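Local coordinates for protein prephenate dehydrogenase (Corynebacterium glutamicum ATCC 13032, PDB 3KTD) that probably catalyses the NAD(P)-dependent oxidative decarboxylation of prephenate, a step on the route to tyrosine, at residues 45-49 and 50-54; 166-169 and 170-174. All coordinates share one frame; numbering follows the deposited sequence.

Contact 1. Residues 45-49 and 50-54; sequences KSAVD and EGFDV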
loop_
_atom_site.group_PDB
_atom_site.type_symbol
_atom_site.label_atom_id
_atom_site.label_comp_id
_atom_site.label_asym_id
_atom_site.label_seq_id
_atom_site.Cartn_x
_atom_site.Cartn_y
_atom_site.Cartn_z
ATOM N N LYS A 45 -3.301 34.828 -13.516
ATOM C CA LYS A 45 -2.236 35.836 -13.509
ATOM C C LYS A 45 -0.860 35.198 -13.343
ATOM O O LYS A 45 0.093 35.578 -14.036
ATOM C CB LYS A 45 -2.493 36.819 -12.358
ATOM C CG LYS A 45 -1.542 38.014 -12.234
ATOM C CD LYS A 45 -1.736 39.043 -13.352
ATOM C CE LYS A 45 -1.310 40.441 -12.892
ATOM N NZ LYS A 45 -0.016 40.414 -12.152
ATOM N N SER A 46 -0.773 34.233 -12.423
ATOM C CA SER A 46 0.480 33.532 -12.123
ATOM C C SER A 46 0.999 32.771 -13.338
ATOM O O SER A 46 2.178 32.881 -13.682
ATOM C CB SER A 46 0.300 32.546 -10.954
ATOM O OG SER A 46 -0.092 33.197 -9.762
ATOM N N ALA A 47 0.114 31.995 -13.966
ATOM C CA ALA A 47 0.455 31.222 -15.158
ATOM C C ALA A 47 0.771 32.128 -16.358
ATOM O O ALA A 47 1.705 31.849 -17.103
ATOM C CB ALA A 47 -0.658 30.255 -15.501
ATOM N N VAL A 48 0.006 33.204 -16.544
ATOM C CA VAL A 48 0.285 34.137 -17.635
ATOM C C VAL A 48 1.656 34.772 -17.442
ATOM O O VAL A 48 2.397 34.986 -18.399
ATOM C CB VAL A 48 -0.765 35.267 -17.751
ATOM C CG1 VAL A 48 -0.312 36.314 -18.765
ATOM C CG2 VAL A 48 -2.105 34.703 -18.143
ATOM N N ASP A 49 1.990 35.065 -16.194
ATOM C CA ASP A 49 3.263 35.686 -15.897
ATOM C C ASP A 49 4.443 34.716 -16.086
ATOM O O ASP A 49 5.562 35.152 -16.364
ATOM C CB ASP A 49 3.240 36.311 -14.489
ATOM C CG ASP A 49 2.443 37.631 -14.436
ATOM O OD1 ASP A 49 2.118 38.215 -15.510
ATOM O OD2 ASP A 49 2.159 38.088 -13.300
ATOM N N GLU A 50 4.194 33.415 -15.968
ATOM C CA GLU A 50 5.249 32.412 -16.173
ATOM C C GLU A 50 5.447 32.075 -17.664
ATOM O O GLU A 50 6.371 31.332 -18.015
ATOM C CB GLU A 50 4.932 31.149 -15.367
ATOM C CG GLU A 50 6.054 30.117 -15.289
ATOM C CD GLU A 50 5.710 28.947 -14.383
ATOM O OE1 GLU A 50 4.650 28.994 -13.724
ATOM O OE2 GLU A 50 6.499 27.975 -14.328
ATOM N N GLY A 51 4.584 32.614 -18.534
ATOM C CA GLY A 51 4.686 32.405 -19.981
ATOM C C GLY A 51 3.497 31.710 -20.627
ATOM O O GLY A 51 3.382 31.698 -21.855
ATOM N N PHE A 52 2.605 31.140 -19.816
ATOM C CA PHE A 52 1.450 30.393 -20.332
ATOM C C PHE A 52 0.290 31.283 -20.779
ATOM O O PHE A 52 0.179 32.425 -20.362
ATOM C CB PHE A 52 0.964 29.402 -19.283
ATOM C CG PHE A 52 2.022 28.459 -18.820
ATOM C CD1 PHE A 52 2.439 27.424 -19.629
ATOM C CD2 PHE A 52 2.606 28.608 -17.582
ATOM C CE1 PHE A 52 3.423 26.548 -19.211
ATOM C CE2 PHE A 52 3.594 27.728 -17.148
ATOM C CZ PHE A 52 3.999 26.697 -17.966
ATOM N N ASP A 53 -0.572 30.742 -21.633
ATOM C CA ASP A 53 -1.722 31.478 -22.178
ATOM C C ASP A 53 -3.004 31.071 -21.425
ATOM O O ASP A 53 -3.693 30.124 -21.798
ATOM C CB ASP A 53 -1.827 31.224 -23.692
ATOM C CG ASP A 53 -2.970 31.981 -24.336
ATOM O OD1 ASP A 53 -3.784 32.546 -23.578
ATOM O OD2 ASP A 53 -3.067 32.002 -25.589
ATOM N N VAL A 54 -3.316 31.814 -20.365
ATOM C CA VAL A 54 -4.404 31.467 -19.452
ATOM C C VAL A 54 -5.324 32.655 -19.180
ATOM O O VAL A 54 -4.889 33.800 -19.190
ATOM C CB VAL A 54 -3.825 30.937 -18.111
ATOM C CG1 VAL A 54 -4.925 30.603 -17.137
ATOM C CG2 VAL A 54 -2.944 29.715 -18.351
#
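Glu50 N sits at the end of helix 41-49 and makes two weak hydrogen bonds, to Ser46 O at 3.1 Å and to Ala47 O at 3.2 Å. In its side chain CG is anti to the backbone N (chi1 -170°) and the chain is extended beyond it, carrying the carboxylate to Arg25 of helix 18-29, with which OE2 forms a salt bridge, while OE1 lies in the plane of the Phe52 ring at its edge. Gly51 has positive phi, 119°, and turns the chain out of the helix; its N donates to Val48 O at 3.2 Å. Phe52 N bonds to Ala47 O at 2.9 Å, and this same oxygen lies close to the edge of the ring, 3.4 Å from Phe52 CD2. Phe52 O receives a nearly straight CA-H...O contact from Val48 CA at 3.2 Å. The ring itself packs edge-to-face with His28 and meets Trp134. Asp53 takes its salt bridge from Arg64. At Val54 the chain runs back alongside the last turn: its CG2, anti to the carbonyl carbon, meets Ala47 CB at 3.7 Å, and its CB lies against Val48 CG2. The Ala47 methyl is buried, covered by Val54 and Phe52 CB and, from outside the two segments, by Trp134. Positive phi at the glycine, with bonds back into the final turn, makes a Schellman motif; here it leads helix 41-49 into edge strand 54-55 of a Rossmann-type nucleotide-binding domain.

Contact 2. Residues 166-169 and 170-174; sequences SIWK and DVVQM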
loop_
_atom_site.group_PDB
_atom_site.type_symbol
_atom_site.label_atom_id
_atom_site.label_comp_id
_atom_site.label_asym_id
_atom_site.label_seq_id
_atom_site.Cartn_x
_atom_site.Cartn_y
_atom_site.Cartn_z
ATOM N N SER A 166 -12.360 12.096 -36.002
ATOM C CA SER A 166 -11.346 13.151 -35.982
ATOM C C SER A 166 -11.069 13.699 -34.575
ATOM O O SER A 166 -9.928 14.028 -34.251
ATOM C CB SER A 166 -11.776 14.289 -36.913
ATOM O OG SER A 166 -10.977 15.434 -36.727
ATOM N N ILE A 167 -12.114 13.830 -33.761
ATOM C CA ILE A 167 -11.961 14.281 -32.374
ATOM C C ILE A 167 -11.232 13.202 -31.573
ATOM O O ILE A 167 -10.303 13.483 -30.813
ATOM C CB ILE A 167 -13.315 14.555 -31.708
ATOM C CG1 ILE A 167 -13.988 15.775 -32.340
ATOM C CG2 ILE A 167 -13.136 14.799 -30.215
ATOM C CD1 ILE A 167 -15.451 15.926 -31.951
ATOM N N TRP A 168 -11.653 11.960 -31.770
ATOM C CA TRP A 168 -11.038 10.832 -31.086
ATOM C C TRP A 168 -9.537 10.781 -31.349
ATOM O O TRP A 168 -8.756 10.598 -30.416
ATOM C CB TRP A 168 -11.697 9.529 -31.528
ATOM C CG TRP A 168 -11.137 8.329 -30.876
ATOM C CD1 TRP A 168 -11.551 7.762 -29.714
ATOM C CD2 TRP A 168 -10.066 7.521 -31.361
ATOM N NE1 TRP A 168 -10.797 6.649 -29.439
ATOM C CE2 TRP A 168 -9.877 6.480 -30.436
ATOM C CE3 TRP A 168 -9.241 7.578 -32.492
ATOM C CZ2 TRP A 168 -8.902 5.507 -30.598
ATOM C CZ3 TRP A 168 -8.266 6.602 -32.657
ATOM C CH2 TRP A 168 -8.107 5.582 -31.712
ATOM N N LYS A 169 -9.139 10.952 -32.609
ATOM C CA LYS A 169 -7.724 10.946 -32.970
ATOM C C LYS A 169 -6.946 12.010 -32.204
ATOM O O LYS A 169 -5.961 11.687 -31.535
ATOM C CB LYS A 169 -7.532 11.107 -34.478
ATOM C CG LYS A 169 -7.866 9.828 -35.243
ATOM C CD LYS A 169 -7.459 9.854 -36.729
ATOM C CE LYS A 169 -8.485 10.519 -37.638
ATOM N NZ LYS A 169 -8.216 10.140 -39.046
ATOM N N ASP A 170 -7.396 13.260 -32.262
ATOM C CA ASP A 170 -6.711 14.333 -31.537
ATOM C C ASP A 170 -6.554 14.037 -30.024
ATOM O O ASP A 170 -5.525 14.350 -29.437
ATOM C CB ASP A 170 -7.415 15.678 -31.752
ATOM C CG ASP A 170 -7.083 16.321 -33.106
ATOM O OD1 ASP A 170 -6.059 15.977 -33.741
ATOM O OD2 ASP A 170 -7.849 17.204 -33.530
ATOM N N VAL A 171 -7.552 13.419 -29.404
ATOM C CA VAL A 171 -7.465 13.101 -27.984
ATOM C C VAL A 171 -6.346 12.097 -27.746
ATOM O O VAL A 171 -5.586 12.211 -26.784
ATOM C CB VAL A 171 -8.799 12.535 -27.432
ATOM C CG1 VAL A 171 -8.590 11.877 -26.075
ATOM C CG2 VAL A 171 -9.856 13.635 -27.351
ATOM N N VAL A 172 -6.237 11.121 -28.639
ATOM C CA VAL A 172 -5.205 10.106 -28.527
ATOM C C VAL A 172 -3.832 10.717 -28.827
ATOM O O VAL A 172 -2.845 10.444 -28.128
ATOM C CB VAL A 172 -5.495 8.939 -29.465
ATOM C CG1 VAL A 172 -4.385 7.918 -29.402
ATOM C CG2 VAL A 172 -6.809 8.304 -29.090
ATOM N N GLN A 173 -3.772 11.554 -29.857
ATOM C CA GLN A 173 -2.536 12.243 -30.198
ATOM C C GLN A 173 -2.074 13.129 -29.063
ATOM O O GLN A 173 -0.878 13.239 -28.818
ATOM C CB GLN A 173 -2.710 13.076 -31.479
ATOM C CG GLN A 173 -2.745 12.236 -32.730
ATOM C CD GLN A 173 -1.509 11.392 -32.859
ATOM O OE1 GLN A 173 -1.566 10.165 -32.771
ATOM N NE2 GLN A 173 -0.367 12.046 -33.001
HETATM N N MSE A 174 -3.031 13.756 -28.380
HETATM C CA MSE A 174 -2.755 14.605 -27.224
HETATM C C MSE A 174 -2.140 13.772 -26.085
HETATM O O MSE A 174 -1.054 14.094 -25.585
HETATM C CB MSE A 174 -4.042 15.295 -26.749
HETATM C CG MSE A 174 -3.829 16.387 -25.716
HETATM SE SE MSE A 174 -5.460 17.005 -24.848
HETATM C CE MSE A 174 -5.971 15.383 -23.911
#
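Val172 places its CG2 methyl squarely over the six-membered ring of Trp168, 3.8 Å from the ring centroid and 11° off the normal, a CH-pi contact one helical turn along. The indole is set for this by its first torsion, which puts CG anti to the backbone N (chi1 -180°). Along the backbone the carbonyls of the first four residues are taken up in turn by amides four residues on. Gln173 N to Lys169 O is the shortest of these bonds, at 2.8 Å; Val171 N reaches Ile167 O at 3.1 Å, and Val172 N reaches Trp168 O at 3.1 Å. Asp170 N to Ser166 O is longer, 3.3 Å, and weak. This is the middle of helix 162-177, the crossover of a beta-alpha-beta unit between strands 146-149 and 181-184; Val171, Val172 and Trp168 pack on Val149 of the first strand. The polar ends of Ser166 and Asp170 find partners outside the helix: Arg9 NH1 ties the two side chains together, one turn apart, by a hydrogen bond to Ser166 OG and a salt bridge to Asp170 OD2, and probably offsets the charge of this buried carboxylate, while Ser8 OG shares a hydrogen bond with OD2. Trp164, Trp324 and Ile338 of strand 337-340 also meet the indole.

In the fold
Contact 1 and contact 2 lie in the same nucleotide-binding domain but far apart in it: their centres are 26 Å apart and their nearest atoms about 14 Å, with no touch between them. Along the chain they come in series. Each sits by a strand that is outermost, within this chain, in the eight-stranded sheet, contact 1 leading into strand 54-55 and contact 2 within the helix that precedes strand 181-184. Val54 of contact 1 touches Leu16, inside the Gly15-Gly17-Gly20 pattern that probably forms the dinucleotide-binding turn. The centre of contact 2 is nearer the chain centre, about 16 Å away against 26 Å; the side chain of Trp168 lies about 12 Å from a bound PEG molecule.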